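PDB 3OTT: Two-component system sensor histidine kinase from Bacteroides thetaiotaomicron, which probably senses saccharides through the extracellular part described here and passes the signal on by histidine phosphorylation, using ATP, to control transcription. Local coordinates for residues G515-N520 with V532-G537; G536-I541 with I551-F556. All blocks are in the same frame, centred on the assembly; numbering follows the deposited sequence.

Interaction 1 of 2, residues G515-N520 with V532-G537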
ATOM      1  N   GLY B 515      34.047  28.007  13.205  1.00 28.67           N
ATOM      2  CA  GLY B 515      34.272  27.896  11.752  1.00 30.48           C
ATOM      3  C   GLY B 515      33.878  26.511  11.274  1.00 30.60           C
ATOM      4  O   GLY B 515      32.733  26.078  11.462  1.00 30.24           O
ATOM      5  N   GLU B 516      34.830  25.790  10.718  1.00 31.77           N
ATOM      6  CA  GLU B 516      34.529  24.468  10.192  1.00 33.96           C
ATOM      7  C   GLU B 516      34.189  23.471  11.333  1.00 32.57           C
ATOM      8  O   GLU B 516      33.570  22.437  11.106  1.00 31.17           O
ATOM      9  CB  GLU B 516      35.654  23.934   9.246  1.00 36.13           C
ATOM     10  CG  GLU B 516      37.004  23.671   9.910  1.00 42.21           C
ATOM     11  CD  GLU B 516      38.054  23.094   8.944  1.00 51.19           C
ATOM     12  OE1 GLU B 516      39.047  23.805   8.664  1.00 54.20           O
ATOM     13  OE2 GLU B 516      37.897  21.934   8.459  1.00 54.10           O
ATOM     14  N   LYS B 517      34.564  23.809  12.560  1.00 31.09           N
ATOM     15  CA  LYS B 517      34.251  22.911  13.661  1.00 29.82           C
ATOM     16  C   LYS B 517      33.046  23.372  14.488  1.00 27.61           C
ATOM     17  O   LYS B 517      32.906  23.025  15.655  1.00 26.21           O
ATOM     18  CB  LYS B 517      35.499  22.605  14.508  1.00 29.93           C
ATOM     19  CG  LYS B 517      36.469  21.735  13.756  1.00 30.87           C
ATOM     20  CD  LYS B 517      37.817  21.703  14.390  1.00 34.14           C
ATOM     21  CE  LYS B 517      37.820  20.785  15.579  1.00 30.51           C
ATOM     22  NZ  LYS B 517      39.160  20.151  15.718  1.00 31.80           N
ATOM     23  N   SER B 518      32.206  24.182  13.863  1.00 26.73           N
ATOM     24  CA  SER B 518      30.949  24.613  14.466  1.00 26.11           C
ATOM     25  C   SER B 518      30.089  23.383  14.834  1.00 23.70           C
ATOM     26  O   SER B 518      29.864  22.525  14.000  1.00 24.93           O
ATOM     27  CB  SER B 518      30.202  25.536  13.520  1.00 25.71           C
ATOM     28  OG  SER B 518      28.937  25.840  14.039  1.00 30.05           O
ATOM     29  N   PRO B 519      29.649  23.288  16.087  1.00 21.88           N
ATOM     30  CA  PRO B 519      28.966  22.073  16.586  1.00 20.50           C
ATOM     31  C   PRO B 519      27.571  21.939  16.049  1.00 19.50           C
ATOM     32  O   PRO B 519      26.927  22.939  15.808  1.00 18.96           O
ATOM     33  CB  PRO B 519      28.892  22.279  18.126  1.00 17.94           C
ATOM     34  CG  PRO B 519      29.163  23.740  18.381  1.00 19.83           C
ATOM     35  CD  PRO B 519      29.758  24.358  17.119  1.00 22.81           C
ATOM     36  N   ASN B 520      27.098  20.716  15.892  1.00 20.15           N
ATOM     37  CA  ASN B 520      25.727  20.528  15.481  1.00 23.04           C
ATOM     38  C   ASN B 520      25.078  19.314  16.152  1.00 22.18           C
ATOM     39  O   ASN B 520      24.011  18.919  15.755  1.00 23.00           O
ATOM     40  CB  ASN B 520      25.611  20.407  13.945  1.00 23.91           C
ATOM     41  CG  ASN B 520      26.055  19.030  13.455  1.00 30.05           C
ATOM     42  OD1 ASN B 520      27.115  18.538  13.868  1.00 31.97           O
ATOM     43  ND2 ASN B 520      25.221  18.376  12.615  1.00 31.80           N
ATOM     44  N   VAL B 532      30.084  16.281  21.872  1.00 19.10           N
ATOM     45  CA  VAL B 532      29.721  17.278  20.869  1.00 17.88           C
ATOM     46  C   VAL B 532      30.124  16.812  19.450  1.00 19.31           C
ATOM     47  O   VAL B 532      31.250  16.362  19.196  1.00 20.20           O
ATOM     48  CB  VAL B 532      30.353  18.677  21.167  1.00 19.01           C
ATOM     49  CG1 VAL B 532      29.769  19.798  20.189  1.00 15.93           C
ATOM     50  CG2 VAL B 532      30.101  19.122  22.625  1.00 15.44           C
ATOM     51  N   GLY B 533      29.198  16.918  18.513  1.00 19.13           N
ATOM     52  CA  GLY B 533      29.459  16.471  17.163  1.00 19.80           C
ATOM     53  C   GLY B 533      29.679  17.705  16.335  1.00 21.32           C
ATOM     54  O   GLY B 533      28.996  18.734  16.525  1.00 21.30           O
ATOM     55  N   PHE B 534      30.668  17.616  15.459  1.00 21.93           N
ATOM     56  CA  PHE B 534      30.900  18.604  14.441  1.00 22.99           C
ATOM     57  C   PHE B 534      31.316  17.890  13.144  1.00 25.37           C
ATOM     58  O   PHE B 534      31.476  16.640  13.097  1.00 25.83           O
ATOM     59  CB  PHE B 534      31.976  19.623  14.889  1.00 23.08           C
ATOM     60  CG  PHE B 534      33.262  19.001  15.398  1.00 21.64           C
ATOM     61  CD1 PHE B 534      34.289  18.667  14.521  1.00 23.61           C
ATOM     62  CD2 PHE B 534      33.466  18.804  16.765  1.00 19.46           C
ATOM     63  CE1 PHE B 534      35.498  18.114  14.981  1.00 21.83           C
ATOM     64  CE2 PHE B 534      34.685  18.264  17.254  1.00 18.60           C
ATOM     65  CZ  PHE B 534      35.680  17.901  16.360  1.00 20.40           C
ATOM     66  N   HIS B 535      31.514  18.686  12.104  1.00 26.30           N
ATOM     67  CA  HIS B 535      31.932  18.169  10.810  1.00 27.86           C
ATOM     68  C   HIS B 535      33.221  17.393  10.893  1.00 27.53           C
ATOM     69  O   HIS B 535      34.275  17.985  11.042  1.00 28.50           O
ATOM     70  CB  HIS B 535      31.997  19.293   9.736  1.00 28.12           C
ATOM     71  CG  HIS B 535      30.661  19.600   9.141  1.00 34.08           C
ATOM     72  ND1 HIS B 535      29.617  20.125   9.887  1.00 40.24           N
ATOM     73  CD2 HIS B 535      30.169  19.401   7.894  1.00 39.40           C
ATOM     74  CE1 HIS B 535      28.550  20.258   9.118  1.00 43.27           C
ATOM     75  NE2 HIS B 535      28.864  19.842   7.899  1.00 43.88           N
ATOM     76  N   GLY B 536      33.106  16.066  10.758  1.00 26.84           N
ATOM     77  CA  GLY B 536      34.242  15.169  10.691  1.00 26.81           C
ATOM     78  C   GLY B 536      35.016  14.955  11.977  1.00 26.60           C
ATOM     79  O   GLY B 536      36.245  14.772  11.944  1.00 28.71           O
ATOM     80  N   GLY B 537      34.312  14.983  13.100  1.00 24.59           N
ATOM     81  CA  GLY B 537      34.897  14.677  14.392  1.00 23.99           C
ATOM     82  C   GLY B 537      33.936  14.893  15.563  1.00 23.10           C
ATOM     83  O   GLY B 537      32.776  15.385  15.398  1.00 20.68           O
TER
HETATM   84  O   HOH W   1      31.248  21.603  12.005  1.00 13.72           O

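Interaction 2 of 2, residues G536-I541 with I551-F556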
ATOM      1  N   GLY B 536      33.106  16.066  10.758  1.00 26.84           N
ATOM      2  CA  GLY B 536      34.242  15.169  10.691  1.00 26.81           C
ATOM      3  C   GLY B 536      35.016  14.955  11.977  1.00 26.60           C
ATOM      4  O   GLY B 536      36.245  14.772  11.944  1.00 28.71           O
ATOM      5  N   GLY B 537      34.312  14.983  13.100  1.00 24.59           N
ATOM      6  CA  GLY B 537      34.897  14.677  14.392  1.00 23.99           C
ATOM      7  C   GLY B 537      33.936  14.893  15.563  1.00 23.10           C
ATOM      8  O   GLY B 537      32.776  15.385  15.398  1.00 20.68           O
ATOM      9  N   VAL B 538      34.384  14.452  16.738  1.00 22.12           N
ATOM     10  CA  VAL B 538      33.616  14.682  17.957  1.00 21.48           C
ATOM     11  C   VAL B 538      34.550  15.175  19.052  1.00 21.10           C
ATOM     12  O   VAL B 538      35.743  15.008  18.969  1.00 21.53           O
ATOM     13  CB  VAL B 538      32.879  13.379  18.491  1.00 20.91           C
ATOM     14  CG1 VAL B 538      32.063  12.722  17.415  1.00 20.53           C
ATOM     15  CG2 VAL B 538      33.885  12.393  19.052  1.00 20.97           C
ATOM     16  N   MET B 539      33.967  15.740  20.092  1.00 20.63           N
ATOM     17  CA  MET B 539      34.702  16.264  21.211  1.00 21.10           C
ATOM     18  C   MET B 539      34.032  15.717  22.478  1.00 21.95           C
ATOM     19  O   MET B 539      32.770  15.817  22.626  1.00 21.25           O
ATOM     20  CB  MET B 539      34.602  17.797  21.235  1.00 20.75           C
ATOM     21  CG  MET B 539      35.118  18.452  22.527  1.00 21.62           C
ATOM     22  SD  MET B 539      35.581  20.235  22.340  1.00 31.30           S
ATOM     23  CE  MET B 539      34.290  20.843  23.248  1.00 27.75           C
ATOM     24  N   ARG B 540      34.860  15.184  23.380  1.00 20.02           N
ATOM     25  CA  ARG B 540      34.382  14.698  24.666  1.00 19.98           C
ATOM     26  C   ARG B 540      34.723  15.715  25.743  1.00 19.08           C
ATOM     27  O   ARG B 540      35.850  16.087  25.886  1.00 19.95           O
ATOM     28  CB  ARG B 540      35.017  13.350  24.996  1.00 18.92           C
ATOM     29  CG  ARG B 540      34.460  12.740  26.266  1.00 22.19           C
ATOM     30  CD  ARG B 540      35.119  11.399  26.638  1.00 15.84           C
ATOM     31  NE  ARG B 540      36.521  11.657  26.939  1.00 22.35           N
ATOM     32  CZ  ARG B 540      37.486  10.740  27.009  1.00 22.19           C
ATOM     33  NH1 ARG B 540      37.262   9.449  26.793  1.00 23.37           N
ATOM     34  NH2 ARG B 540      38.692  11.132  27.276  1.00 24.51           N
ATOM     35  N   ILE B 541      33.736  16.131  26.511  1.00 19.03           N
ATOM     36  CA  ILE B 541      33.881  17.153  27.511  1.00 19.00           C
ATOM     37  C   ILE B 541      33.575  16.595  28.895  1.00 19.31           C
ATOM     38  O   ILE B 541      32.554  15.945  29.079  1.00 19.28           O
ATOM     39  CB  ILE B 541      32.890  18.278  27.235  1.00 18.40           C
ATOM     40  CG1 ILE B 541      33.288  19.014  25.954  1.00 21.96           C
ATOM     41  CG2 ILE B 541      32.827  19.303  28.390  1.00 18.46           C
ATOM     42  CD1 ILE B 541      32.149  19.884  25.381  1.00 25.55           C
ATOM     43  N   ILE B 551      38.702  14.395  18.667  1.00 31.85           N
ATOM     44  CA  ILE B 551      39.275  13.562  17.602  1.00 32.57           C
ATOM     45  C   ILE B 551      38.611  13.898  16.292  1.00 33.12           C
ATOM     46  O   ILE B 551      37.526  14.460  16.258  1.00 32.24           O
ATOM     47  CB  ILE B 551      39.041  12.041  17.825  1.00 33.16           C
ATOM     48  CG1 ILE B 551      37.577  11.777  18.157  1.00 32.02           C
ATOM     49  CG2 ILE B 551      39.995  11.473  18.884  1.00 33.61           C
ATOM     50  CD1 ILE B 551      37.086  10.481  17.662  1.00 32.07           C
ATOM     51  N   SER B 552      39.258  13.540  15.200  1.00 34.92           N
ATOM     52  CA  SER B 552      38.615  13.654  13.904  1.00 36.22           C
ATOM     53  C   SER B 552      38.651  12.277  13.322  1.00 36.91           C
ATOM     54  O   SER B 552      39.538  11.495  13.608  1.00 37.34           O
ATOM     55  CB  SER B 552      39.334  14.658  12.998  1.00 36.47           C
ATOM     56  OG  SER B 552      40.568  14.123  12.589  1.00 39.93           O
ATOM     57  N   PHE B 553      37.665  11.951  12.523  1.00 38.01           N
ATOM     58  CA  PHE B 553      37.613  10.606  12.055  1.00 40.94           C
ATOM     59  C   PHE B 553      37.242  10.594  10.602  1.00 44.04           C
ATOM     60  O   PHE B 553      36.413  11.383  10.145  1.00 43.36           O
ATOM     61  CB  PHE B 553      36.640   9.761  12.894  1.00 39.29           C
ATOM     62  CG  PHE B 553      35.266  10.328  12.976  1.00 36.25           C
ATOM     63  CD1 PHE B 553      34.396  10.259  11.878  1.00 34.16           C
ATOM     64  CD2 PHE B 553      34.833  10.940  14.134  1.00 33.41           C
ATOM     65  CE1 PHE B 553      33.127  10.797  11.928  1.00 31.67           C
ATOM     66  CE2 PHE B 553      33.549  11.473  14.194  1.00 31.92           C
ATOM     67  CZ  PHE B 553      32.695  11.402  13.082  1.00 30.75           C
ATOM     68  N   GLY B 554      37.911   9.705   9.884  1.00 48.56           N
ATOM     69  CA  GLY B 554      37.565   9.373   8.510  1.00 53.30           C
ATOM     70  C   GLY B 554      38.020  10.365   7.475  1.00 56.64           C
ATOM     71  O   GLY B 554      39.088  10.980   7.586  1.00 57.13           O
ATOM     72  N   SER B 555      37.197  10.456   6.442  1.00 59.49           N
ATOM     73  CA  SER B 555      37.159  11.580   5.524  1.00 62.45           C
ATOM     74  C   SER B 555      35.705  11.630   4.991  1.00 63.75           C
ATOM     75  O   SER B 555      34.945  10.665   5.190  1.00 64.39           O
ATOM     76  CB  SER B 555      38.187  11.388   4.415  1.00 63.75           C
ATOM     77  OG  SER B 555      39.492  11.466   4.954  1.00 64.24           O
ATOM     78  N   PHE B 556      35.281  12.737   4.379  1.00 65.30           N
ATOM     79  CA  PHE B 556      36.054  13.974   4.292  1.00 66.97           C
ATOM     80  C   PHE B 556      36.111  14.718   5.661  1.00 66.04           C
ATOM     81  O   PHE B 556      35.523  14.269   6.673  1.00 65.24           O
ATOM     82  CB  PHE B 556      35.464  14.863   3.171  1.00 67.94           C
ATOM     83  CG  PHE B 556      35.481  14.214   1.778  1.00 71.79           C
ATOM     84  CD1 PHE B 556      36.704  13.944   1.119  1.00 74.58           C
ATOM     85  CD2 PHE B 556      34.274  13.903   1.118  1.00 73.94           C
ATOM     86  CE1 PHE B 556      36.736  13.353  -0.177  1.00 77.24           C
ATOM     87  CE2 PHE B 556      34.283  13.315  -0.182  1.00 76.21           C
ATOM     88  CZ  PHE B 556      35.526  13.040  -0.832  1.00 77.97           C
TER

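Interaction 1 of 2, residues G515-N520 with V532-G537
Lys517 lies alongside the ring of Phe534 where the first two strands of a beta-propeller blade, 519-524 and 530-534, come together. The two side chains run the same way. The lysine aliphatic chain does the touching: CB sits over one ring face, and CE comes 3.6 Å from Phe534 CE1. The Lys517 chain bends at chi3 (78°), which lays CE over the same face as CB, above the CE1-CZ side of the ring. Its NZ has a long, weak ion pair with Glu512. The Phe534 ring takes the place between its own backbone N and carbonyl carbon (chi1 51°). This turns it back over the type II turn 534-537, where Gly537 O stands 3.5 Å from the opposite face of the Phe534 ring, over its centre. Met539 and Leu513 also pack against the Phe534 side chain. With an alanine in its place, the lysine methylenes would probably lose their packing partner, and a gap would open over Gly537 O.

Beyond the aromatic ring, Pro519 CB presses on Val532 CG1 at 3.3 Å, a tight carbon contact. Asn520 N donates a nearly straight bond (168°) to Gly533 O at 2.8 Å. The Asn520 side-chain amide turns to another strand, with ND2 bonded to Ile561 O. Ser518 OG likewise looks outside the pair, to Asn492 O.

A water fills the angle between the loop before the first strand and the turn after the second. It donates to Glu516 O and to Ser518 O, and it accepts from His535 N at 2.9 Å. The same water lies 3.1 Å from His535 ND1, its fourth partner.

Interaction 2 of 2, residues G536-I541 with I551-F556
Val538 pairs with Ile551 in the antiparallel hairpin formed by the outer two strands of a four-stranded beta-propeller blade, 537-542 and 547-552. Three backbone hydrogen bonds join the segments. Ile551 N gives the straightest, 3.0 Å to Val538 O at 172°, almost in line with the carbonyl. The return bond, from Val538 N to Ile551 O, is more bent. Past the last strand pair, Phe553 N reaches Gly536 O at 3.2 Å, coming from above the carbonyl plane. The same oxygen also receives a CH contact from Ser552 CA.

Glycine shapes the backbone approach. Gly537 and Ser552 form a non-hydrogen-bonded pair with their CA atoms 3.9 Å apart. A side chain on Gly537 would run into Ile551 O. Gly536 has a positive phi, in the turn that leads into the strand.

The apolar contacts gather around Val538. Its two methyls divide the work. CG2 lies beside the Ile551 chain, 3.8 Å from Ile551 CG1, and both side chains point the same way. CG1 stands anti to the carbonyl carbon (chi1 -52°) and meets the edge of the Phe553 ring, near the ring plane. Ile561 and Met564 of strand 561-567 also touch Val538, so this side of the hairpin packs on the next blade.

The aromatic contacts belong to Phe553. Its side chain crosses that of Val538 at about a right angle, and one ring face lies against the glycine backbone. The ring also meets Trp580, with the planes about 35° apart. On the glycine side, Gly536 C lies over the ring centre, and Phe553 CE2 comes 3.5 Å from Gly537 CA.

How the interactions relate
Along the chain, 515-520 leads into strand 519-524, and interaction 1 closes the first hairpin when strand 530-534 returns beside it. The turn at Gly536 and Gly537 ends this contact and begins interaction 2, which closes a second hairpin at 551-556. The two closures follow one another, sharing only these glycines; neither encloses the other. The centres of interaction 1 and interaction 2 lie about 8 Å apart. The middle strands join them: Val532 N and Met539 O are probably hydrogen-bonded, and Val532 CG2 packs on Ile541 CD1. Together they tie all four strands of one propeller blade, in chain order, near one end of the sheet.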